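Local coordinates for ThiJ/PfpI family protein (PDB 3EWN), which is of unknown function but belongs to the DJ-1/PfpI (ThiJ/PfpI) family, in the same superfamily as class I glutamine amidotransferases, at residues L88-G93 with A108-R113; G96-A101 with G126-G131. All coordinates share one frame; numbering follows the deposited sequence.

Overall arrangement
From the N terminus, strand 25-29 comes first and takes a place inside the central sheet beside strand 87-90, where contact 1 begins. The chain leaves that strand through 91-93, forms helix 95-100, the first half of contact 2, and then helix 104-114, whose later turns return to the strand. Contact 1 thereby closes a loop of 14 intervening residues. Strand 119-123 follows in the sheet, and helix 126-132 returns to helix 95-100, closing the 24-residue loop of contact 2. The two closures cross, since their segments alternate, and they touch: Met110 CE lies 3.7 Å from Leu130 CD2. Together they tie sheet, crossover helices and the helix after strand 119-123.

Contact 1. Residues L88-G93 with A108-R113; sequences LFAPGG and AFMADR
Leu88 and Met110, a selenomethionine, carry this contact between strand 87-90 and helix 104-114, part of the beta-alpha-beta crossover that leads on to the parallel neighbouring strand 119-123 in the alpha/beta sandwich of the DJ-1/PfpI family. The axes of 88-90 and 108-113 approach to 9.9 Å and run roughly antiparallel, at 147°, as expected when a crossover helix packs back over its sheet. The side chains of Leu88 and Met110 meet at a slant. Met110 leaves the helix along its flank, but bends at chi2 (-59°) and chi3 (-72°) bring its methyl end to the strand. There CE rests 3.8 Å from Leu88 CG, while SE sits 3.9 Å from Leu88 CD1. The same methyl reaches Ala90 CB at 3.9 Å, so one bent side chain spans two strand residues that both point to the helix; Phe89 between them points away and packs on Pro42 of helix 36-46. Leu88 in turn divides its branches. CD2 reaches the helix backbone, 3.7 Å from Met110 O, and also meets Arg113 CB at 4.0 Å. CD1 approaches Phe109 CE2 obliquely, and the Phe109 ring also stacks with Phe78. The evidence is thus for mainly apolar packing, with one methyl set against a main-chain carbonyl and every touching residue buried. Arg113 CB faces the strand, while the bend at chi2 carries the guanidinium off the contact, where NE and NH2 bond the carbonyl oxygens of Pro82 and Cys81. Those bonds, together with a salt bridge from Arg113 NH1 to Asp112 OD2 at 2.8 Å, restrain the guanidinium from several directions; Asp112 OD2 also pairs with Arg116. Within the helix, Phe109 CE1 lies 3.6 Å above the plane of the Arg113 guanidinium, over its centre.

Contact 2. Residues G96-A101 with G126-G131; sequences GTLAAA and GSLILG
Ile129 packs into the facing side of helix 95-100, its CG1 4.1 Å from Thr97 CG2 and its CD1 4.0 Å from Ala100 CB. Ala101 CB closes on the same side chain, 4.1 Å from Ile129 CG1. The Thr97 and Ile129 side chains cross at about a right angle, methyl against methylene. A separate apolar touch joins Leu98 CD2 to Leu128 CD1 at 4.2 Å. The axes of 96-100 and 126-131 are nearly parallel, 10° apart and 9.0 Å at closest approach, yet the backbones come nearest at one end, where Ala101 CA is 4.7 Å from Ile129 CA; alanine's small side chain fits such proximity.

Thr97 shows how the first shell is positioned. Its CG2 is anti to the backbone N (chi1, measured to OG1, is -58°), which turns the methyl to Ile129 and leaves OG1 to hydrogen-bond Tyr31 OH, from a residue that also packs on Ala100 and Ile129. Farther out, Leu98 is covered by Phe233 and Leu240 of helix 231-240, and Ser127 OG lies within hydrogen-bonding reach of the carbonyl oxygens of Cys124 and Thr142, which compete for its one proton. Strand 119-123 passes through Cys124 and Ser125 directly into helix 126-132, an arrangement consistent with the nucleophile elbow of DJ-1/PfpI relatives.

Contact 1. Residues L88-G93 with A108-R113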
# COMPACT_ATOMS: atom_id res chain seq x y z
N LEU A 88 -5.06 -13.55 12.02
CA LEU A 88 -3.83 -14.13 11.49
C LEU A 88 -3.92 -13.73 10.02
O LEU A 88 -4.96 -13.92 9.40
CB LEU A 88 -3.83 -15.65 11.62
CG LEU A 88 -2.62 -16.37 11.00
CD1 LEU A 88 -1.31 -15.88 11.63
CD2 LEU A 88 -2.77 -17.87 11.19
N PHE A 89 -2.85 -13.17 9.47
CA PHE A 89 -2.87 -12.71 8.09
C PHE A 89 -1.62 -13.07 7.30
O PHE A 89 -0.52 -13.02 7.82
CB PHE A 89 -3.03 -11.18 8.08
CG PHE A 89 -2.79 -10.54 6.73
CD1 PHE A 89 -3.84 -10.35 5.84
CD2 PHE A 89 -1.51 -10.14 6.36
CE1 PHE A 89 -3.62 -9.76 4.60
CE2 PHE A 89 -1.28 -9.55 5.12
CZ PHE A 89 -2.34 -9.36 4.23
N ALA A 90 -1.81 -13.41 6.02
CA ALA A 90 -0.69 -13.73 5.15
C ALA A 90 -0.79 -12.99 3.82
O ALA A 90 -1.83 -13.04 3.16
CB ALA A 90 -0.62 -15.23 4.89
N PRO A 91 0.29 -12.29 3.42
CA PRO A 91 0.31 -11.54 2.16
C PRO A 91 0.79 -12.47 1.05
O PRO A 91 1.24 -13.59 1.31
CB PRO A 91 1.31 -10.43 2.44
CG PRO A 91 2.33 -11.13 3.30
CD PRO A 91 1.45 -11.93 4.26
N GLY A 92 0.70 -11.98 -0.19
CA GLY A 92 1.12 -12.76 -1.34
C GLY A 92 2.47 -12.40 -1.94
O GLY A 92 3.31 -11.76 -1.31
N GLY A 93 2.65 -12.82 -3.19
CA GLY A 93 3.89 -12.61 -3.93
C GLY A 93 3.98 -13.76 -4.91
O GLY A 93 2.95 -14.36 -5.23
N ALA A 108 4.10 -24.69 10.10
CA ALA A 108 3.81 -25.11 11.47
C ALA A 108 3.26 -23.94 12.26
O ALA A 108 2.31 -24.09 13.03
CB ALA A 108 5.08 -25.64 12.13
N PHE A 109 3.86 -22.76 12.07
CA PHE A 109 3.43 -21.55 12.76
C PHE A 109 2.02 -21.17 12.34
O PHE A 109 1.16 -20.89 13.17
CB PHE A 109 4.37 -20.38 12.43
CG PHE A 109 3.81 -19.03 12.80
CD1 PHE A 109 3.78 -18.61 14.13
CD2 PHE A 109 3.29 -18.19 11.82
CE1 PHE A 109 3.23 -17.37 14.47
CE2 PHE A 109 2.74 -16.95 12.15
CZ PHE A 109 2.71 -16.55 13.48
N MSE A 110 1.78 -21.16 11.03
CA MSE A 110 0.48 -20.80 10.50
C MSE A 110 -0.59 -21.79 10.97
O MSE A 110 -1.70 -21.39 11.33
CB MSE A 110 0.52 -20.74 8.97
CG MSE A 110 1.36 -19.58 8.41
SE MSE A 110 0.79 -17.81 8.95
CE MSE A 110 -0.81 -17.71 7.91
N ALA A 111 -0.26 -23.08 10.96
CA ALA A 111 -1.21 -24.10 11.38
C ALA A 111 -1.56 -23.95 12.86
O ALA A 111 -2.72 -24.05 13.24
CB ALA A 111 -0.63 -25.49 11.12
N ASP A 112 -0.54 -23.73 13.69
CA ASP A 112 -0.77 -23.57 15.12
C ASP A 112 -1.61 -22.35 15.44
O ASP A 112 -2.67 -22.45 16.07
CB ASP A 112 0.56 -23.47 15.86
CG ASP A 112 0.37 -23.24 17.35
OD1 ASP A 112 -0.07 -24.17 18.04
OD2 ASP A 112 0.66 -22.11 17.82
N ARG A 113 -1.14 -21.18 15.02
CA ARG A 113 -1.87 -19.95 15.28
C ARG A 113 -3.26 -19.97 14.65
O ARG A 113 -4.21 -19.45 15.22
CB ARG A 113 -1.08 -18.75 14.76
CG ARG A 113 0.27 -18.58 15.44
CD ARG A 113 0.12 -18.51 16.96
NE ARG A 113 1.35 -18.09 17.63
CZ ARG A 113 2.45 -18.83 17.70
NH1 ARG A 113 2.49 -20.04 17.16
NH2 ARG A 113 3.53 -18.35 18.31

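Contact 2. Residues G96-A101 with G126-G131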
# COMPACT_ATOMS: atom_id res chain seq x y z
N GLY A 96 8.59 -16.04 -3.78
CA GLY A 96 8.76 -15.90 -2.34
C GLY A 96 7.61 -16.54 -1.58
O GLY A 96 7.80 -17.07 -0.48
N THR A 97 6.43 -16.48 -2.17
CA THR A 97 5.22 -17.05 -1.58
C THR A 97 5.25 -18.58 -1.66
O THR A 97 4.81 -19.26 -0.73
CB THR A 97 3.98 -16.54 -2.32
OG1 THR A 97 3.95 -15.11 -2.28
CG2 THR A 97 2.71 -17.11 -1.69
N LEU A 98 5.75 -19.10 -2.77
CA LEU A 98 5.84 -20.55 -2.94
C LEU A 98 6.85 -21.08 -1.93
O LEU A 98 6.65 -22.15 -1.35
CB LEU A 98 6.30 -20.88 -4.37
CG LEU A 98 5.33 -20.45 -5.48
CD1 LEU A 98 6.00 -20.60 -6.84
CD2 LEU A 98 4.06 -21.30 -5.40
N ALA A 99 7.92 -20.33 -1.72
CA ALA A 99 8.94 -20.73 -0.76
C ALA A 99 8.34 -20.74 0.64
O ALA A 99 8.54 -21.68 1.41
CB ALA A 99 10.13 -19.77 -0.81
N ALA A 100 7.60 -19.70 0.98
CA ALA A 100 6.98 -19.62 2.30
C ALA A 100 5.96 -20.75 2.49
O ALA A 100 5.87 -21.34 3.57
CB ALA A 100 6.30 -18.27 2.48
N ALA A 101 5.20 -21.06 1.44
CA ALA A 101 4.19 -22.10 1.49
C ALA A 101 4.79 -23.51 1.49
O ALA A 101 4.06 -24.49 1.62
CB ALA A 101 3.22 -21.95 0.32
N GLY A 126 -1.45 -15.04 -0.90
CA GLY A 126 -1.27 -15.42 0.48
C GLY A 126 -2.18 -16.59 0.83
O GLY A 126 -1.92 -17.33 1.78
N SER A 127 -3.26 -16.76 0.08
CA SER A 127 -4.17 -17.87 0.36
C SER A 127 -3.53 -19.23 0.05
O SER A 127 -4.06 -20.26 0.45
CB SER A 127 -5.49 -17.69 -0.39
OG SER A 127 -5.30 -17.22 -1.71
N LEU A 128 -2.41 -19.23 -0.67
CA LEU A 128 -1.73 -20.49 -0.96
C LEU A 128 -1.06 -20.93 0.34
O LEU A 128 -0.95 -22.12 0.62
CB LEU A 128 -0.65 -20.31 -2.04
CG LEU A 128 -1.05 -19.93 -3.47
CD1 LEU A 128 0.22 -19.84 -4.32
CD2 LEU A 128 -2.02 -20.95 -4.06
N ILE A 129 -0.62 -19.96 1.14
CA ILE A 129 0.02 -20.25 2.41
C ILE A 129 -1.03 -20.80 3.38
O ILE A 129 -0.78 -21.77 4.08
CB ILE A 129 0.69 -18.99 3.00
CG1 ILE A 129 1.85 -18.55 2.10
CG2 ILE A 129 1.18 -19.27 4.42
CD1 ILE A 129 2.47 -17.20 2.48
N LEU A 130 -2.22 -20.18 3.40
CA LEU A 130 -3.30 -20.63 4.28
C LEU A 130 -3.69 -22.05 3.90
O LEU A 130 -3.94 -22.90 4.76
CB LEU A 130 -4.54 -19.74 4.14
CG LEU A 130 -4.47 -18.27 4.54
CD1 LEU A 130 -5.88 -17.68 4.46
CD2 LEU A 130 -3.92 -18.13 5.95
N GLY A 131 -3.75 -22.31 2.60
CA GLY A 131 -4.12 -23.63 2.13
C GLY A 131 -3.07 -24.67 2.47
O GLY A 131 -3.40 -25.75 2.96